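PDB 1DDZ: carbonic anhydrase from Porphyridium purpureum, which probably catalyses the zinc-dependent, reversible hydration of carbon dioxide to hydrogencarbonate and a proton, as a member of the beta-class carbonic anhydrases. Local coordinates for residues E462-V467 with L475-V480; K15-L20 with N437-M442. All coordinates share one frame; numbering follows the deposited sequence.

Contact 1 (E462-V467 with L475-V480); sequences EVQGVV and LRDMGV
The antiparallel beta hairpin at one margin of the second beta-carbonic anhydrase sheet brings strands 462-468 and 476-481 together, the first running parallel to 378-384 on its other flank. A beta bulge interrupts the pairing, with M478 and G479 together facing G465. G465 N donates to G479 O (2.8 Å), while M478 N reaches G465 O (3.0 Å) from well above the carbonyl plane. Beyond the bulge, V467 and R476 exchange two backbone bonds, the shorter from R476 N to V467 O at 2.7 Å.

Q464, V466, D477 and V480 share one face, where F40 of helix 38-53 covers the first three. Q464 starts anti to its own nitrogen and then bends sharply (chi2 78°), which brings its amide end close to D477 and the G479 carbonyl; amide and carboxylate planes are turned 63° apart. A leucine here would probably set an apolar branch against D477 OD1 and G479 O and lose the polar company the amide gives them. D477 itself closes an Asx turn, its OD1 taking G479 N at 2.7 Å from above the carboxylate plane. The backbone of G479 adopts angles that would jam a side chain against the preceding carbonyl. Near the outer end, the E462 methylene chain crosses V480, CG to CG2 at a tight 3.2 Å. V466 CG1 touches L475 CD2 at 3.5 Å. R476 runs its extended chain away from the hairpin to A32 O and to a salt bridge with D472. On the opposite face, beside helix 426-447, M478 bends at chi2 and again at chi3 and lays its CE methyl 3.6 Å from V467 CG1.

Contact 2 (K15-L20 with N437-M442); sequences KKFIEL and NVLEQM
F17 points its ring into helix 426-447 and meets L439 at the ring edge, where L439 CD1 lies in the ring plane, 3.6 Å from F17 CD1. The two side chains slide past each other in opposite directions, which lets F17 CE1 run on to within 3.4 Å of the carbonyl oxygen L439 O, approached obliquely. One turn further along, M442 CB also sits at the edge, 3.8 Å from F17 CE1, and the rest of the methionine crosses the ring at a slant. Its chain leaves extended and bends only at the last torsion (chi3 71°), which returns the CE methyl toward the ring. L20, one turn on from F17, adds a second apolar contact, with its CB 4.0 Å from L439 CD2 and its CD1 more loosely set against M442 CE at 4.3 Å. L439 can serve both partners because its CG is anti to the backbone N (chi1 -158°), which brings the two methyls over to helix 12-25.

These are two nearly antiparallel helices, 165° between their directions, and the axes of the two segments come no closer than 11.0 Å, a spacing that the phenylalanine spans. The pairing brings the N-terminal helix of the chain onto the half that holds the second zinc site, 417 residues on.

Around this apolar seam, L20 CD1 covers one face of the F17 ring, offset toward its rim, and H443 stacks with the same ring. V481, at the end of strand 476-481, touches both F17 and L20. On the far side of helix 426-447, Q441 OE1 accepts a hydrogen bond from C356 N, while E440 OE1 makes a long, weak ion pair with R414 of the second subunit.

Helix 426-447 joins the two contacts, packing against helix 12-25 in contact 2 and against the hairpin of contact 1. Their centres are about 10 Å apart and their atoms meet directly: M442 SD lies 3.3 Å from G465 CA, and L439 CD2 lies 3.3 Å from M478 O. M442 CE also reaches G479 O at 3.4 Å, so the bulge residues of the hairpin rest on the same two side chains that receive F17. Contact 1 is the nearer to catalysis: the side chain of V467 is about 5 Å from that of H384, a ligand of the zinc held also by C328, D330 and C387, and about 10 Å from the metal. Contact 2 lies away from both zinc sites.

Contact 1 (E462-V467 with L475-V480)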
loop_
_atom_site.group_PDB
_atom_site.type_symbol
_atom_site.label_atom_id
_atom_site.label_comp_id
_atom_site.label_asym_id
_atom_site.label_seq_id
_atom_site.Cartn_x
_atom_site.Cartn_y
_atom_site.Cartn_z
ATOM N N GLU A 462 -20.244 8.910 14.847
ATOM C CA GLU A 462 -20.630 7.603 15.359
ATOM C C GLU A 462 -20.091 6.483 14.474
ATOM O O GLU A 462 -20.193 6.543 13.256
ATOM C CB GLU A 462 -22.152 7.544 15.411
ATOM C CG GLU A 462 -22.748 6.192 15.697
ATOM C CD GLU A 462 -24.262 6.229 15.730
ATOM O OE1 GLU A 462 -24.884 6.061 14.659
ATOM O OE2 GLU A 462 -24.829 6.437 16.828
ATOM N N VAL A 463 -19.435 5.506 15.073
ATOM C CA VAL A 463 -18.922 4.370 14.308
ATOM C C VAL A 463 -19.862 3.204 14.598
ATOM O O VAL A 463 -19.942 2.729 15.730
ATOM C CB VAL A 463 -17.487 3.992 14.717
ATOM C CG1 VAL A 463 -17.008 2.805 13.888
ATOM C CG2 VAL A 463 -16.543 5.195 14.547
ATOM N N GLN A 464 -20.587 2.768 13.580
ATOM C CA GLN A 464 -21.561 1.683 13.684
ATOM C C GLN A 464 -21.104 0.400 12.975
ATOM O O GLN A 464 -20.493 0.439 11.898
ATOM C CB GLN A 464 -22.894 2.180 13.101
ATOM C CG GLN A 464 -23.967 1.138 12.874
ATOM C CD GLN A 464 -24.698 0.728 14.148
ATOM O OE1 GLN A 464 -24.542 -0.397 14.639
ATOM N NE2 GLN A 464 -25.511 1.618 14.662
ATOM N N GLY A 465 -21.368 -0.733 13.614
ATOM C CA GLY A 465 -21.024 -2.041 13.073
ATOM C C GLY A 465 -22.355 -2.689 12.714
ATOM O O GLY A 465 -23.316 -2.624 13.499
ATOM N N VAL A 466 -22.410 -3.368 11.577
ATOM C CA VAL A 466 -23.670 -3.922 11.094
ATOM C C VAL A 466 -23.391 -5.190 10.270
ATOM O O VAL A 466 -22.269 -5.381 9.809
ATOM C CB VAL A 466 -24.373 -2.771 10.250
ATOM C CG1 VAL A 466 -24.391 -3.056 8.772
ATOM C CG2 VAL A 466 -25.730 -2.412 10.800
ATOM N N VAL A 467 -24.351 -6.114 10.196
ATOM C CA VAL A 467 -24.186 -7.343 9.396
ATOM C C VAL A 467 -25.571 -7.778 8.928
ATOM O O VAL A 467 -26.564 -7.400 9.528
ATOM C CB VAL A 467 -23.544 -8.510 10.202
ATOM C CG1 VAL A 467 -24.564 -9.129 11.180
ATOM C CG2 VAL A 467 -23.041 -9.600 9.256
ATOM N N LEU A 475 -30.624 -5.646 8.662
ATOM C CA LEU A 475 -29.362 -5.255 9.283
ATOM C C LEU A 475 -29.370 -5.642 10.773
ATOM O O LEU A 475 -30.304 -5.355 11.518
ATOM C CB LEU A 475 -29.124 -3.744 9.134
ATOM C CG LEU A 475 -28.799 -3.164 7.745
ATOM C CD1 LEU A 475 -28.718 -1.667 7.867
ATOM C CD2 LEU A 475 -27.501 -3.740 7.227
ATOM N N ARG A 476 -28.293 -6.271 11.201
ATOM C CA ARG A 476 -28.128 -6.720 12.574
ATOM C C ARG A 476 -26.985 -5.934 13.229
ATOM O O ARG A 476 -25.898 -5.754 12.646
ATOM C CB ARG A 476 -27.875 -8.224 12.576
ATOM C CG ARG A 476 -29.067 -8.968 11.964
ATOM C CD ARG A 476 -28.825 -10.431 11.859
ATOM N NE ARG A 476 -29.933 -11.094 11.192
ATOM C CZ ARG A 476 -31.086 -11.393 11.789
ATOM N NH1 ARG A 476 -31.294 -11.083 13.061
ATOM N NH2 ARG A 476 -32.020 -12.050 11.128
ATOM N N ASP A 477 -27.253 -5.436 14.427
ATOM C CA ASP A 477 -26.307 -4.604 15.151
ATOM C C ASP A 477 -25.105 -5.352 15.672
ATOM O O ASP A 477 -25.252 -6.395 16.284
ATOM C CB ASP A 477 -27.041 -3.921 16.303
ATOM C CG ASP A 477 -26.268 -2.755 16.904
ATOM O OD1 ASP A 477 -25.128 -2.474 16.481
ATOM O OD2 ASP A 477 -26.828 -2.098 17.806
ATOM N N MET A 478 -23.912 -4.853 15.349
ATOM C CA MET A 478 -22.684 -5.464 15.823
ATOM C C MET A 478 -22.069 -4.557 16.876
ATOM O O MET A 478 -21.047 -4.879 17.480
ATOM C CB MET A 478 -21.694 -5.705 14.680
ATOM C CG MET A 478 -22.118 -6.769 13.666
ATOM S SD MET A 478 -22.168 -8.441 14.334
ATOM C CE MET A 478 -23.917 -8.567 14.698
ATOM N N GLY A 479 -22.677 -3.397 17.064
ATOM C CA GLY A 479 -22.185 -2.462 18.049
ATOM C C GLY A 479 -22.095 -1.060 17.474
ATOM O O GLY A 479 -22.131 -0.872 16.258
ATOM N N VAL A 480 -22.026 -0.067 18.351
ATOM C CA VAL A 480 -21.906 1.314 17.933
ATOM C C VAL A 480 -21.021 1.985 18.976
ATOM O O VAL A 480 -21.005 1.548 20.127
ATOM C CB VAL A 480 -23.272 1.983 17.862
ATOM C CG1 VAL A 480 -23.845 2.158 19.237
ATOM C CG2 VAL A 480 -23.165 3.309 17.137
#

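Contact 2 (K15-L20 with N437-M442)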
loop_
_atom_site.group_PDB
_atom_site.type_symbol
_atom_site.label_atom_id
_atom_site.label_comp_id
_atom_site.label_asym_id
_atom_site.label_seq_id
_atom_site.Cartn_x
_atom_site.Cartn_y
_atom_site.Cartn_z
ATOM N N LYS A 15 -11.591 -0.984 26.433
ATOM C CA LYS A 15 -12.624 -1.423 27.362
ATOM C C LYS A 15 -13.941 -1.496 26.627
ATOM O O LYS A 15 -14.664 -2.491 26.710
ATOM C CB LYS A 15 -12.749 -0.444 28.522
ATOM C CG LYS A 15 -11.534 -0.407 29.425
ATOM C CD LYS A 15 -11.773 0.592 30.522
ATOM C CE LYS A 15 -10.567 0.731 31.434
ATOM N NZ LYS A 15 -10.812 1.871 32.370
ATOM N N LYS A 16 -14.248 -0.434 25.893
ATOM C CA LYS A 16 -15.460 -0.375 25.110
ATOM C C LYS A 16 -15.611 -1.602 24.208
ATOM O O LYS A 16 -16.681 -2.214 24.152
ATOM C CB LYS A 16 -15.470 0.884 24.258
ATOM C CG LYS A 16 -16.680 0.997 23.358
ATOM C CD LYS A 16 -17.931 1.031 24.209
ATOM C CE LYS A 16 -19.194 1.066 23.371
ATOM N NZ LYS A 16 -20.387 1.474 24.178
ATOM N N PHE A 17 -14.555 -2.002 23.517
ATOM C CA PHE A 17 -14.716 -3.151 22.651
ATOM C C PHE A 17 -14.872 -4.485 23.354
ATOM O O PHE A 17 -15.640 -5.315 22.888
ATOM C CB PHE A 17 -13.723 -3.159 21.490
ATOM C CG PHE A 17 -14.185 -2.328 20.316
ATOM C CD1 PHE A 17 -14.875 -2.916 19.265
ATOM C CD2 PHE A 17 -14.043 -0.951 20.324
ATOM C CE1 PHE A 17 -15.423 -2.145 18.246
ATOM C CE2 PHE A 17 -14.584 -0.173 19.311
ATOM C CZ PHE A 17 -15.275 -0.768 18.277
ATOM N N ILE A 18 -14.271 -4.632 24.534
ATOM C CA ILE A 18 -14.412 -5.853 25.313
ATOM C C ILE A 18 -15.902 -5.971 25.656
ATOM O O ILE A 18 -16.499 -7.029 25.537
ATOM C CB ILE A 18 -13.587 -5.777 26.598
ATOM C CG1 ILE A 18 -12.113 -5.998 26.276
ATOM C CG2 ILE A 18 -14.059 -6.824 27.595
ATOM C CD1 ILE A 18 -11.182 -5.617 27.412
ATOM N N GLU A 19 -16.510 -4.842 25.980
ATOM C CA GLU A 19 -17.931 -4.767 26.299
ATOM C C GLU A 19 -18.796 -5.130 25.067
ATOM O O GLU A 19 -19.768 -5.871 25.175
ATOM C CB GLU A 19 -18.226 -3.343 26.732
ATOM C CG GLU A 19 -19.383 -3.146 27.651
ATOM C CD GLU A 19 -19.314 -1.777 28.323
ATOM O OE1 GLU A 19 -20.271 -0.982 28.168
ATOM O OE2 GLU A 19 -18.296 -1.488 28.997
ATOM N N LEU A 20 -18.421 -4.616 23.893
ATOM C CA LEU A 20 -19.146 -4.899 22.662
ATOM C C LEU A 20 -19.004 -6.371 22.260
ATOM O O LEU A 20 -19.915 -6.986 21.748
ATOM C CB LEU A 20 -18.642 -3.996 21.539
ATOM C CG LEU A 20 -19.020 -2.525 21.639
ATOM C CD1 LEU A 20 -18.487 -1.787 20.425
ATOM C CD2 LEU A 20 -20.525 -2.387 21.736
ATOM N N ASN A 437 -15.326 -10.168 12.669
ATOM C CA ASN A 437 -14.500 -9.414 11.725
ATOM C C ASN A 437 -15.010 -7.972 11.642
ATOM O O ASN A 437 -14.231 -7.032 11.733
ATOM C CB ASN A 437 -14.488 -10.075 10.352
ATOM C CG ASN A 437 -13.653 -9.305 9.338
ATOM O OD1 ASN A 437 -14.183 -8.808 8.358
ATOM N ND2 ASN A 437 -12.355 -9.198 9.581
ATOM N N VAL A 438 -16.326 -7.800 11.583
ATOM C CA VAL A 438 -16.950 -6.464 11.551
ATOM C C VAL A 438 -16.592 -5.691 12.831
ATOM O O VAL A 438 -16.252 -4.503 12.780
ATOM C CB VAL A 438 -18.515 -6.568 11.449
ATOM C CG1 VAL A 438 -19.166 -5.224 11.636
ATOM C CG2 VAL A 438 -18.918 -7.119 10.118
ATOM N N LEU A 439 -16.678 -6.370 13.977
ATOM C CA LEU A 439 -16.373 -5.779 15.286
ATOM C C LEU A 439 -14.894 -5.327 15.332
ATOM O O LEU A 439 -14.567 -4.204 15.713
ATOM C CB LEU A 439 -16.667 -6.833 16.358
ATOM C CG LEU A 439 -16.946 -6.446 17.805
ATOM C CD1 LEU A 439 -15.669 -6.334 18.564
ATOM C CD2 LEU A 439 -17.742 -5.173 17.859
ATOM N N GLU A 440 -14.020 -6.206 14.879
ATOM C CA GLU A 440 -12.600 -5.945 14.838
ATOM C C GLU A 440 -12.332 -4.765 13.885
ATOM O O GLU A 440 -11.565 -3.863 14.208
ATOM C CB GLU A 440 -11.897 -7.210 14.360
ATOM C CG GLU A 440 -10.529 -7.485 14.967
ATOM C CD GLU A 440 -10.585 -7.845 16.454
ATOM O OE1 GLU A 440 -10.515 -6.929 17.294
ATOM O OE2 GLU A 440 -10.657 -9.047 16.789
ATOM N N GLN A 441 -13.029 -4.717 12.744
ATOM C CA GLN A 441 -12.829 -3.626 11.775
ATOM C C GLN A 441 -13.339 -2.296 12.320
ATOM O O GLN A 441 -12.735 -1.262 12.077
ATOM C CB GLN A 441 -13.436 -3.955 10.410
ATOM C CG GLN A 441 -12.906 -5.256 9.810
ATOM C CD GLN A 441 -11.406 -5.409 9.949
ATOM O OE1 GLN A 441 -10.652 -4.533 9.553
ATOM N NE2 GLN A 441 -10.967 -6.525 10.509
ATOM N N MET A 442 -14.418 -2.330 13.100
ATOM C CA MET A 442 -14.953 -1.127 13.736
ATOM C C MET A 442 -13.897 -0.606 14.702
ATOM O O MET A 442 -13.664 0.598 14.811
ATOM C CB MET A 442 -16.144 -1.459 14.597
ATOM C CG MET A 442 -17.448 -1.664 13.914
ATOM S SD MET A 442 -18.547 -2.315 15.213
ATOM C CE MET A 442 -18.769 -0.921 16.194
#